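Local coordinates for probable uracil-DNA glycosylase (Acanthamoeba polyphaga mimivirus, PDB 5X55), which belongs to the uracil-DNA glycosylase superfamily and is built around a four-stranded parallel beta-sheet flanked by helices, at residues A222-M234 / S344-E356. Sequence-based numbering, arbitrary orientation.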
ATOM      1  N   ALA A 222      -5.010  12.689  -6.693  1.00 18.67           N
ATOM      2  CA  ALA A 222      -5.073  14.118  -6.982  1.00 15.54           C
ATOM      3  C   ALA A 222      -5.330  14.905  -5.711  1.00 18.23           C
ATOM      4  O   ALA A 222      -4.765  15.991  -5.510  1.00 18.92           O
ATOM      5  CB  ALA A 222      -6.158  14.415  -8.028  1.00 16.35           C
ATOM      6  N   ASN A 223      -6.161  14.355  -4.821  1.00 18.16           N
ATOM      7  CA  ASN A 223      -6.443  15.044  -3.568  1.00 18.47           C
ATOM      8  C   ASN A 223      -5.235  15.024  -2.646  1.00 17.43           C
ATOM      9  O   ASN A 223      -4.966  16.008  -1.941  1.00 19.46           O
ATOM     10  CB  ASN A 223      -7.675  14.425  -2.900  1.00 20.79           C
ATOM     11  CG  ASN A 223      -8.969  14.819  -3.610  1.00 21.19           C
ATOM     12  OD1 ASN A 223      -8.954  15.709  -4.451  1.00 23.67           O
ATOM     13  ND2 ASN A 223     -10.085  14.165  -3.269  1.00 19.72           N
ATOM     14  N   ILE A 224      -4.464  13.936  -2.666  1.00 17.77           N
ATOM     15  CA  ILE A 224      -3.205  13.921  -1.919  1.00 15.10           C
ATOM     16  C   ILE A 224      -2.282  15.032  -2.414  1.00 16.21           C
ATOM     17  O   ILE A 224      -1.740  15.810  -1.619  1.00 16.81           O
ATOM     18  CB  ILE A 224      -2.539  12.535  -2.016  1.00 16.55           C
ATOM     19  CG1 ILE A 224      -3.400  11.478  -1.316  1.00 17.13           C
ATOM     20  CG2 ILE A 224      -1.119  12.572  -1.442  1.00 17.50           C
ATOM     21  CD1 ILE A 224      -3.127  10.059  -1.777  1.00 15.24           C
ATOM     22  N   TYR A 225      -2.085  15.117  -3.739  1.00 18.94           N
ATOM     23  CA  TYR A 225      -1.281  16.197  -4.319  1.00 15.96           C
ATOM     24  C   TYR A 225      -1.797  17.569  -3.889  1.00 17.06           C
ATOM     25  O   TYR A 225      -1.016  18.456  -3.528  1.00 18.54           O
ATOM     26  CB  TYR A 225      -1.299  16.114  -5.847  1.00 16.84           C
ATOM     27  CG  TYR A 225      -0.532  14.980  -6.480  1.00 20.84           C
ATOM     28  CD1 TYR A 225       0.534  14.362  -5.834  1.00 16.76           C
ATOM     29  CD2 TYR A 225      -0.868  14.539  -7.757  1.00 21.06           C
ATOM     30  CE1 TYR A 225       1.236  13.334  -6.446  1.00 17.19           C
ATOM     31  CE2 TYR A 225      -0.170  13.521  -8.376  1.00 17.38           C
ATOM     32  CZ  TYR A 225       0.867  12.916  -7.719  1.00 18.72           C
ATOM     33  OH  TYR A 225       1.527  11.901  -8.366  1.00 17.65           O
ATOM     34  N   THR A 226      -3.117  17.772  -3.957  1.00 19.53           N
ATOM     35  CA  THR A 226      -3.705  19.038  -3.519  1.00 20.00           C
ATOM     36  C   THR A 226      -3.298  19.358  -2.084  1.00 18.59           C
ATOM     37  O   THR A 226      -2.970  20.503  -1.767  1.00 17.49           O
ATOM     38  CB  THR A 226      -5.240  18.976  -3.654  1.00 22.88           C
ATOM     39  OG1 THR A 226      -5.603  18.892  -5.040  1.00 21.13           O
ATOM     40  CG2 THR A 226      -5.933  20.204  -3.029  1.00 17.08           C
ATOM     41  N   ASN A 227      -3.317  18.352  -1.203  1.00 19.02           N
ATOM     42  CA  ASN A 227      -2.882  18.549   0.178  1.00 16.85           C
ATOM     43  C   ASN A 227      -1.402  18.923   0.251  1.00 18.40           C
ATOM     44  O   ASN A 227      -1.014  19.816   1.021  1.00 17.19           O
ATOM     45  CB  ASN A 227      -3.165  17.281   0.997  1.00 16.19           C
ATOM     46  CG  ASN A 227      -2.846  17.449   2.468  1.00 18.29           C
ATOM     47  OD1 ASN A 227      -1.710  17.245   2.903  1.00 17.94           O
ATOM     48  ND2 ASN A 227      -3.853  17.826   3.246  1.00 18.81           N
ATOM     49  N   LEU A 228      -0.551  18.251  -0.531  1.00 16.84           N
ATOM     50  CA  LEU A 228       0.873  18.615  -0.527  1.00 18.22           C
ATOM     51  C   LEU A 228       1.075  20.062  -0.964  1.00 19.73           C
ATOM     52  O   LEU A 228       1.888  20.786  -0.376  1.00 18.22           O
ATOM     53  CB  LEU A 228       1.671  17.671  -1.419  1.00 14.61           C
ATOM     54  CG  LEU A 228       1.904  16.273  -0.827  1.00 18.93           C
ATOM     55  CD1 LEU A 228       1.976  15.230  -1.927  1.00 13.67           C
ATOM     56  CD2 LEU A 228       3.195  16.272  -0.000  1.00 15.15           C
ATOM     57  N   ILE A 229       0.333  20.503  -1.988  1.00 20.04           N
ATOM     58  CA  ILE A 229       0.432  21.886  -2.455  1.00 21.21           C
ATOM     59  C   ILE A 229      -0.018  22.854  -1.358  1.00 23.17           C
ATOM     60  O   ILE A 229       0.661  23.847  -1.058  1.00 21.33           O
ATOM     61  CB  ILE A 229      -0.377  22.059  -3.758  1.00 23.14           C
ATOM     62  CG1 ILE A 229       0.386  21.434  -4.934  1.00 24.32           C
ATOM     63  CG2 ILE A 229      -0.644  23.535  -4.058  1.00 21.60           C
ATOM     64  CD1 ILE A 229      -0.498  20.913  -6.042  1.00 29.76           C
ATOM     65  N   LYS A 230      -1.154  22.551  -0.717  1.00 16.65           N
ATOM     66  CA  LYS A 230      -1.713  23.421   0.319  1.00 19.71           C
ATOM     67  C   LYS A 230      -0.744  23.666   1.475  1.00 22.16           C
ATOM     68  O   LYS A 230      -0.713  24.766   2.045  1.00 16.77           O
ATOM     69  CB  LYS A 230      -3.009  22.809   0.842  1.00 17.54           C
ATOM     70  CG  LYS A 230      -3.608  23.504   2.026  1.00 20.33           C
ATOM     71  CD  LYS A 230      -5.019  22.979   2.295  1.00 19.73           C
ATOM     72  CE  LYS A 230      -5.459  23.361   3.701  1.00 18.87           C
ATOM     73  NZ  LYS A 230      -6.893  23.049   3.947  1.00 28.09           N
ATOM     74  N   PHE A 231       0.051  22.669   1.850  1.00 19.17           N
ATOM     75  CA  PHE A 231       0.930  22.838   2.994  1.00 19.41           C
ATOM     76  C   PHE A 231       2.378  23.034   2.576  1.00 18.80           C
ATOM     77  O   PHE A 231       3.292  22.804   3.376  1.00 17.31           O
ATOM     78  CB  PHE A 231       0.763  21.664   3.954  1.00 20.05           C
ATOM     79  CG  PHE A 231      -0.553  21.689   4.681  1.00 20.40           C
ATOM     80  CD1 PHE A 231      -0.746  22.548   5.755  1.00 20.55           C
ATOM     81  CD2 PHE A 231      -1.600  20.887   4.274  1.00 15.63           C
ATOM     82  CE1 PHE A 231      -1.973  22.588   6.442  1.00 23.63           C
ATOM     83  CE2 PHE A 231      -2.828  20.916   4.949  1.00 22.42           C
ATOM     84  CZ  PHE A 231      -3.016  21.770   6.035  1.00 21.25           C
ATOM     85  N   ASN A 232       2.588  23.459   1.328  1.00 17.99           N
ATOM     86  CA  ASN A 232       3.860  23.977   0.834  1.00 22.40           C
ATOM     87  C   ASN A 232       4.920  22.887   0.705  1.00 18.78           C
ATOM     88  O   ASN A 232       6.111  23.159   0.810  1.00 17.98           O
ATOM     89  CB  ASN A 232       4.380  25.129   1.714  1.00 22.96           C
ATOM     90  CG  ASN A 232       5.396  26.000   0.985  1.00 21.85           C
ATOM     91  OD1 ASN A 232       5.348  26.134  -0.241  1.00 21.90           O
ATOM     92  ND2 ASN A 232       6.326  26.566   1.726  1.00 22.57           N
ATOM     93  N   HIS A 233       4.512  21.644   0.489  1.00 22.63           N
ATOM     94  CA  HIS A 233       5.465  20.563   0.261  1.00 21.45           C
ATOM     95  C   HIS A 233       5.728  20.338  -1.212  1.00 23.17           C
ATOM     96  O   HIS A 233       6.590  19.527  -1.560  1.00 19.22           O
ATOM     97  CB  HIS A 233       4.944  19.274   0.894  1.00 21.31           C
ATOM     98  CG  HIS A 233       4.637  19.420   2.350  1.00 22.46           C
ATOM     99  ND1 HIS A 233       5.613  19.655   3.295  1.00 19.33           N
ATOM    100  CD2 HIS A 233       3.460  19.402   3.016  1.00 21.24           C
ATOM    101  CE1 HIS A 233       5.052  19.757   4.485  1.00 23.03           C
ATOM    102  NE2 HIS A 233       3.747  19.604   4.345  1.00 22.76           N
ATOM    103  N   MET A 234       5.016  21.066  -2.068  1.00 22.02           N
ATOM    104  CA  MET A 234       4.928  20.870  -3.504  1.00 22.48           C
ATOM    105  C   MET A 234       4.266  22.117  -4.065  1.00 23.19           C
ATOM    106  O   MET A 234       3.400  22.710  -3.418  1.00 22.83           O
ATOM    107  CB  MET A 234       4.113  19.604  -3.821  1.00 23.24           C
ATOM    108  CG  MET A 234       3.697  19.402  -5.263  1.00 29.02           C
ATOM    109  SD  MET A 234       2.839  17.804  -5.449  1.00 32.36           S
ATOM    110  CE  MET A 234       4.219  16.700  -5.087  1.00 21.38           C
ATOM    111  N   SER A 344     -10.959  15.942   8.735  1.00 20.47           N
ATOM    112  CA  SER A 344     -10.986  15.685   7.305  1.00 25.03           C
ATOM    113  C   SER A 344      -9.572  15.660   6.721  1.00 23.87           C
ATOM    114  O   SER A 344      -8.662  16.352   7.187  1.00 17.75           O
ATOM    115  CB  SER A 344     -11.812  16.746   6.575  1.00 21.59           C
ATOM    116  OG  SER A 344     -11.169  17.998   6.612  1.00 24.29           O
ATOM    117  N   PHE A 345      -9.417  14.869   5.660  1.00 25.94           N
ATOM    118  CA  PHE A 345      -8.119  14.723   5.018  1.00 18.83           C
ATOM    119  C   PHE A 345      -7.533  16.071   4.626  1.00 19.92           C
ATOM    120  O   PHE A 345      -6.351  16.336   4.875  1.00 22.06           O
ATOM    121  CB  PHE A 345      -8.241  13.825   3.783  1.00 20.62           C
ATOM    122  CG  PHE A 345      -6.940  13.660   3.042  1.00 21.95           C
ATOM    123  CD1 PHE A 345      -6.560  14.573   2.050  1.00 16.99           C
ATOM    124  CD2 PHE A 345      -6.067  12.627   3.383  1.00 18.27           C
ATOM    125  CE1 PHE A 345      -5.343  14.428   1.394  1.00 19.71           C
ATOM    126  CE2 PHE A 345      -4.850  12.477   2.739  1.00 15.34           C
ATOM    127  CZ  PHE A 345      -4.489  13.372   1.734  1.00 17.60           C
ATOM    128  N   ASN A 346      -8.332  16.930   3.997  1.00 18.36           N
ATOM    129  CA  ASN A 346      -7.757  18.146   3.433  1.00 27.12           C
ATOM    130  C   ASN A 346      -7.447  19.215   4.477  1.00 23.48           C
ATOM    131  O   ASN A 346      -6.902  20.257   4.115  1.00 30.27           O
ATOM    132  CB  ASN A 346      -8.656  18.732   2.321  1.00 27.03           C
ATOM    133  CG  ASN A 346     -10.043  19.178   2.808  1.00 34.35           C
ATOM    134  OD1 ASN A 346     -10.377  19.112   3.994  1.00 35.30           O
ATOM    135  ND2 ASN A 346     -10.855  19.653   1.864  1.00 37.84           N
ATOM    136  N   SER A 347      -7.745  18.977   5.752  1.00 22.49           N
ATOM    137  CA  SER A 347      -7.440  19.938   6.804  1.00 28.62           C
ATOM    138  C   SER A 347      -6.181  19.595   7.597  1.00 24.53           C
ATOM    139  O   SER A 347      -5.739  20.421   8.398  1.00 27.25           O
ATOM    140  CB  SER A 347      -8.630  20.063   7.773  1.00 20.67           C
ATOM    141  OG  SER A 347      -8.689  18.945   8.645  1.00 24.97           O
ATOM    142  N   VAL A 348      -5.594  18.409   7.399  1.00 24.54           N
ATOM    143  CA  VAL A 348      -4.432  17.951   8.159  1.00 20.35           C
ATOM    144  C   VAL A 348      -3.196  18.078   7.291  1.00 21.12           C
ATOM    145  O   VAL A 348      -3.229  17.785   6.086  1.00 20.82           O
ATOM    146  CB  VAL A 348      -4.600  16.492   8.631  1.00 25.71           C
ATOM    147  CG1 VAL A 348      -3.373  16.029   9.420  1.00 19.37           C
ATOM    148  CG2 VAL A 348      -5.867  16.315   9.451  1.00 23.66           C
ATOM    149  N   ASP A 349      -2.094  18.512   7.896  1.00 18.92           N
ATOM    150  CA  ASP A 349      -0.824  18.562   7.181  1.00 19.89           C
ATOM    151  C   ASP A 349      -0.114  17.228   7.409  1.00 20.52           C
ATOM    152  O   ASP A 349       0.831  17.120   8.191  1.00 19.94           O
ATOM    153  CB  ASP A 349      -0.004  19.748   7.653  1.00 21.57           C
ATOM    154  CG  ASP A 349       1.299  19.908   6.899  1.00 21.13           C
ATOM    155  OD1 ASP A 349       1.535  19.193   5.907  1.00 21.69           O
ATOM    156  OD2 ASP A 349       2.081  20.793   7.288  1.00 21.94           O
ATOM    157  N   HIS A 350      -0.596  16.195   6.699  1.00 17.09           N
ATOM    158  CA  HIS A 350      -0.068  14.841   6.881  1.00 19.10           C
ATOM    159  C   HIS A 350       1.446  14.802   6.728  1.00 19.34           C
ATOM    160  O   HIS A 350       2.159  14.249   7.577  1.00 17.36           O
ATOM    161  CB  HIS A 350      -0.707  13.888   5.879  1.00 13.60           C
ATOM    162  CG  HIS A 350      -2.191  14.030   5.790  1.00 19.86           C
ATOM    163  ND1 HIS A 350      -3.056  13.332   6.602  1.00 16.22           N
ATOM    164  CD2 HIS A 350      -2.962  14.811   4.999  1.00 19.53           C
ATOM    165  CE1 HIS A 350      -4.295  13.675   6.316  1.00 19.87           C
ATOM    166  NE2 HIS A 350      -4.267  14.562   5.338  1.00 22.52           N
ATOM    167  N   PHE A 351       1.949  15.385   5.640  1.00 15.26           N
ATOM    168  CA  PHE A 351       3.359  15.264   5.304  1.00 18.86           C
ATOM    169  C   PHE A 351       4.209  16.211   6.128  1.00 21.30           C
ATOM    170  O   PHE A 351       5.366  15.896   6.420  1.00 25.63           O
ATOM    171  CB  PHE A 351       3.526  15.480   3.800  1.00 17.21           C
ATOM    172  CG  PHE A 351       2.700  14.514   2.995  1.00 18.71           C
ATOM    173  CD1 PHE A 351       3.204  13.263   2.661  1.00 14.48           C
ATOM    174  CD2 PHE A 351       1.389  14.825   2.636  1.00 15.72           C
ATOM    175  CE1 PHE A 351       2.426  12.347   1.949  1.00 15.80           C
ATOM    176  CE2 PHE A 351       0.610  13.922   1.911  1.00 15.99           C
ATOM    177  CZ  PHE A 351       1.122  12.673   1.583  1.00 12.38           C
ATOM    178  N   GLY A 352       3.650  17.358   6.523  1.00 21.14           N
ATOM    179  CA  GLY A 352       4.306  18.176   7.525  1.00 21.48           C
ATOM    180  C   GLY A 352       4.477  17.436   8.837  1.00 24.50           C
ATOM    181  O   GLY A 352       5.536  17.500   9.463  1.00 26.57           O
ATOM    182  N   LYS A 353       3.454  16.686   9.249  1.00 18.70           N
ATOM    183  CA  LYS A 353       3.568  15.905  10.477  1.00 21.79           C
ATOM    184  C   LYS A 353       4.611  14.795  10.345  1.00 24.38           C
ATOM    185  O   LYS A 353       5.390  14.553  11.283  1.00 21.52           O
ATOM    186  CB  LYS A 353       2.198  15.340  10.863  1.00 20.84           C
ATOM    187  CG  LYS A 353       1.192  16.425  11.098  1.00 19.02           C
ATOM    188  CD  LYS A 353       0.245  16.138  12.241  1.00 31.65           C
ATOM    189  CE  LYS A 353      -0.789  15.102  11.866  1.00 29.80           C
ATOM    190  NZ  LYS A 353      -1.887  15.046  12.894  1.00 40.37           N
ATOM    191  N   ILE A 354       4.645  14.106   9.193  1.00 20.82           N
ATOM    192  CA  ILE A 354       5.698  13.115   8.963  1.00 22.37           C
ATOM    193  C   ILE A 354       7.074  13.765   9.068  1.00 24.28           C
ATOM    194  O   ILE A 354       8.004  13.222   9.679  1.00 22.31           O
ATOM    195  CB  ILE A 354       5.515  12.440   7.596  1.00 20.29           C
ATOM    196  CG1 ILE A 354       4.253  11.582   7.575  1.00 16.21           C
ATOM    197  CG2 ILE A 354       6.770  11.627   7.239  1.00 16.17           C
ATOM    198  CD1 ILE A 354       3.797  11.199   6.171  1.00 17.51           C
ATOM    199  N   ASN A 355       7.221  14.932   8.438  1.00 23.09           N
ATOM    200  CA  ASN A 355       8.489  15.646   8.436  1.00 25.38           C
ATOM    201  C   ASN A 355       8.931  15.972   9.849  1.00 27.83           C
ATOM    202  O   ASN A 355      10.092  15.752  10.219  1.00 26.05           O
ATOM    203  CB  ASN A 355       8.356  16.939   7.637  1.00 24.36           C
ATOM    204  CG  ASN A 355       8.318  16.705   6.151  1.00 27.68           C
ATOM    205  OD1 ASN A 355       8.638  15.613   5.666  1.00 28.87           O
ATOM    206  ND2 ASN A 355       7.957  17.749   5.406  1.00 31.94           N
ATOM    207  N   GLU A 356       8.021  16.535  10.639  1.00 25.30           N
ATOM    208  CA  GLU A 356       8.391  16.958  11.979  1.00 29.12           C
ATOM    209  C   GLU A 356       8.761  15.764  12.840  1.00 29.10           C
ATOM    210  O   GLU A 356       9.721  15.841  13.610  1.00 26.64           O
ATOM    211  CB  GLU A 356       7.267  17.773  12.613  1.00 29.41           C
ATOM    212  CG  GLU A 356       6.996  19.098  11.898  1.00 35.07           C
ATOM    213  CD  GLU A 356       8.281  19.850  11.509  1.00 44.93           C
ATOM    214  OE1 GLU A 356       9.091  20.185  12.403  1.00 45.70           O
ATOM    215  OE2 GLU A 356       8.488  20.090  10.294  1.00 46.20           O
TER
HETATM  216  O   HOH W   1       0.644  17.718   3.870  1.00 18.77           O
HETATM  217  O   HOH W   2      -5.841  19.550   1.082  1.00 21.55           O
HETATM  218  O   HOH W   3       8.509  19.352   2.461  1.00 30.32           O
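His233 reaches Asp349 through its NE2-H, 2.7 Å from Asp349 OD1, a His-carboxylate hydrogen bond that ties the turn just past helix 219-230, closed by a Schellman motif at Asn232, to the N-cap residue of helix 350-360. Both helices pack near the parallel sheet of this uracil-DNA glycosylase superfamily fold, and their segments cross at -63°. The bond lies close to the imidazole plane and uses the syn lone pair of OD1. The same oxygen caps its own helix, accepting from Gly352 N above the carboxylate plane, and accepts a hydrogen bond from water 1, so three donors grip it. With chi1 at -177° the Asp349 carboxylate swings to the side away from its amide nitrogen and stacks on the Phe231 ring, the planes 8° apart. Asp349 CB is centred over that face, 3.5 Å from the Phe231 ring centroid. Phe351 CB makes a CH-pi contact with one face of the His233 ring, toward its rim, and Phe231 O lies toward the rim of the opposite face.

One turn before Phe231, Asn227 points its amide into the 344-349 turn. Asn227 ND2 donates to Val348 O at 2.9 Å in a nearly straight bond, and OD1 accepts a hydrogen bond from water 1, which bridges it to Asp349 OD1 and accepts from Phe351 N. Lys230, its chain extended, brings NZ 2.8 Å from Asn346 O. Beneath this polar layer Leu228 CD2 sits over a face of Phe351, 3.8 Å from the ring centroid, and Ile224 sends CG2 to Phe351 CZ and CG1 to Phe345 CZ.

Further out, Trp295 on strand 291-295 meets the rings of His350 and Phe345 edge-to-face, and Trp246 backs Ile224 and Leu228. His350 NE2 donates to Phe345 O at 2.8 Å, with Phe345 O tilted out of the imidazole plane.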